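Local coordinates for protein collagen alpha-1(XV) chain (Homo sapiens, PDB 3N3F) that trimerizes collagen XV chains, which probably brings them together for triple-helix folding, at residues Met9-Met12 and Leu13-Ala16. Residues are numbered along the deposited sequence; the frame is centred on the assembly and turned at random.
Sequences MDDM and LQKA
Lys15 reaches back along the end of the short helix to Asp11, four residues earlier. Lys15 CB lies 3.7 Å from Asp11 O, and CG and CD run close to the same oxygen. Lys15 CE then comes 3.6 Å from Asp11 OD1. A bend at the last torsion (chi4 57°) turns NZ in to close a salt bridge, with Lys15 NZ 2.8 Å from Asp11 OD1. The ammonium meets the carboxylate from above its plane, about 40° out of it. Asp11 holds its CG anti to the backbone N (chi1 -168°), which carries the carboxylate forward, toward Lys15. With the lysine replaced by an alanine, the Asp11 carboxylate would probably lose this charge partner and be freer to turn.

The backbone bonding changes at the end of the helix. Leu13 N bonds to Met9 O at 2.8 Å, and Gln14 N bonds to Asp10 O at 3.2 Å. Lys15 N bonds instead to Met12 O, three residues back. A water also donates to Met12 O, and weakly to Lys15 O. Leu13 CG packs 4.1 Å from Met9 CG. Met12 is buried against Phe6, Ile25, Phe34 and Trp41, while Leu13 touches Pro53 of a second subunit. This is the C-terminal end of a short helix, spanned by an i to i+4 salt bridge and laid against the sheet of the collagen trimerization domain.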
ATOM      1  N   MET A   9       3.556 -16.720  -3.567  1.00 14.78           N
ATOM      2  CA  MET A   9       2.593 -16.364  -4.595  1.00 15.63           C
ATOM      3  C   MET A   9       1.605 -17.467  -4.938  1.00 14.32           C
ATOM      4  O   MET A   9       0.413 -17.209  -5.079  1.00 14.16           O
ATOM      5  CB  MET A   9       3.308 -15.923  -5.873  1.00 18.76           C
ATOM      6  CG  MET A   9       2.361 -15.332  -6.904  1.00 22.03           C
ATOM      7  SD  MET A   9       3.156 -14.921  -8.462  1.00 25.69           S
ATOM      8  CE  MET A   9       4.243 -13.630  -7.954  1.00 28.62           C
ATOM      9  N   ASP A  10       2.089 -18.695  -5.074  1.00 12.78           N
ATOM     10  CA  ASP A  10       1.202 -19.800  -5.419  1.00 15.75           C
ATOM     11  C   ASP A  10       0.117 -20.044  -4.379  1.00 15.48           C
ATOM     12  O   ASP A  10      -1.030 -20.340  -4.728  1.00 16.48           O
ATOM     13  CB  ASP A  10       2.019 -21.066  -5.673  1.00 27.88           C
ATOM     14  CG  ASP A  10       2.790 -20.989  -6.973  1.00 32.98           C
ATOM     15  OD1 ASP A  10       2.142 -20.778  -8.021  1.00 35.11           O
ATOM     16  OD2 ASP A  10       4.030 -21.123  -6.957  1.00 34.43           O
ATOM     17  N   ASP A  11       0.472 -19.913  -3.106  1.00 14.52           N
ATOM     18  CA  ASP A  11      -0.502 -20.086  -2.035  1.00 14.71           C
ATOM     19  C   ASP A  11      -1.558 -18.984  -2.201  1.00 14.23           C
ATOM     20  O   ASP A  11      -2.754 -19.224  -2.052  1.00 12.76           O
ATOM     21  CB  ASP A  11       0.194 -19.976  -0.676  1.00 37.10           C
ATOM     22  CG  ASP A  11      -0.686 -20.431   0.469  1.00 42.97           C
ATOM     23  OD1 ASP A  11      -1.266 -21.535   0.374  1.00 49.26           O
ATOM     24  OD2 ASP A  11      -0.790 -19.692   1.471  1.00 48.45           O
ATOM     25  N   MET A  12      -1.109 -17.779  -2.532  1.00 15.98           N
ATOM     26  CA  MET A  12      -2.020 -16.657  -2.741  1.00 16.69           C
ATOM     27  C   MET A  12      -2.954 -16.926  -3.928  1.00 17.23           C
ATOM     28  O   MET A  12      -4.165 -16.718  -3.837  1.00 15.05           O
ATOM     29  CB  MET A  12      -1.221 -15.375  -3.001  1.00 18.13           C
ATOM     30  CG  MET A  12      -2.071 -14.179  -3.413  1.00 14.77           C
ATOM     31  SD  MET A  12      -1.082 -12.761  -3.965  1.00 17.63           S
ATOM     32  CE  MET A  12      -0.861 -13.126  -5.693  1.00 16.84           C
ATOM     33  N   LEU A  13      -2.381 -17.390  -5.038  1.00 14.83           N
ATOM     34  CA  LEU A  13      -3.140 -17.678  -6.253  1.00 15.83           C
ATOM     35  C   LEU A  13      -4.265 -18.700  -6.081  1.00 16.98           C
ATOM     36  O   LEU A  13      -5.278 -18.631  -6.770  1.00 14.78           O
ATOM     37  CB  LEU A  13      -2.198 -18.159  -7.365  1.00 18.96           C
ATOM     38  CG  LEU A  13      -1.178 -17.174  -7.946  1.00 18.81           C
ATOM     39  CD1 LEU A  13      -0.282 -17.900  -8.943  1.00 15.91           C
ATOM     40  CD2 LEU A  13      -1.895 -16.012  -8.620  1.00 19.00           C
ATOM     41  N   GLN A  14      -4.099 -19.650  -5.167  1.00 19.76           N
ATOM     42  CA  GLN A  14      -5.136 -20.657  -4.969  1.00 23.16           C
ATOM     43  C   GLN A  14      -6.175 -20.278  -3.915  1.00 21.99           C
ATOM     44  O   GLN A  14      -7.146 -21.006  -3.697  1.00 22.87           O
ATOM     45  CB  GLN A  14      -4.499 -22.006  -4.623  1.00 38.65           C
ATOM     46  CG  GLN A  14      -3.662 -22.014  -3.359  1.00 44.80           C
ATOM     47  CD  GLN A  14      -2.936 -23.333  -3.156  1.00 47.04           C
ATOM     48  OE1 GLN A  14      -2.321 -23.563  -2.114  1.00 50.78           O
ATOM     49  NE2 GLN A  14      -3.000 -24.204  -4.157  1.00 49.31           N
ATOM     50  N   LYS A  15      -5.984 -19.129  -3.279  1.00 19.69           N
ATOM     51  CA  LYS A  15      -6.907 -18.673  -2.246  1.00 18.13           C
ATOM     52  C   LYS A  15      -7.505 -17.306  -2.558  1.00 17.37           C
ATOM     53  O   LYS A  15      -7.648 -16.461  -1.679  1.00 16.44           O
ATOM     54  CB  LYS A  15      -6.189 -18.647  -0.896  1.00 21.84           C
ATOM     55  CG  LYS A  15      -5.750 -20.032  -0.429  1.00 23.37           C
ATOM     56  CD  LYS A  15      -4.938 -19.968   0.850  1.00 27.52           C
ATOM     57  CE  LYS A  15      -4.670 -21.361   1.404  1.00 31.92           C
ATOM     58  NZ  LYS A  15      -3.974 -22.233   0.421  1.00 33.15           N
ATOM     59  N   ALA A  16      -7.873 -17.110  -3.818  1.00 19.96           N
ATOM     60  CA  ALA A  16      -8.462 -15.862  -4.276  1.00 20.94           C
ATOM     61  C   ALA A  16      -9.774 -15.533  -3.570  1.00 21.78           C
ATOM     62  O   ALA A  16     -10.103 -14.365  -3.373  1.00 22.98           O
ATOM     63  CB  ALA A  16      -8.689 -15.920  -5.788  1.00 21.48           C
TER
HETATM   64  O   HOH W   1      -5.517 -14.461  -2.782  1.00 14.53           O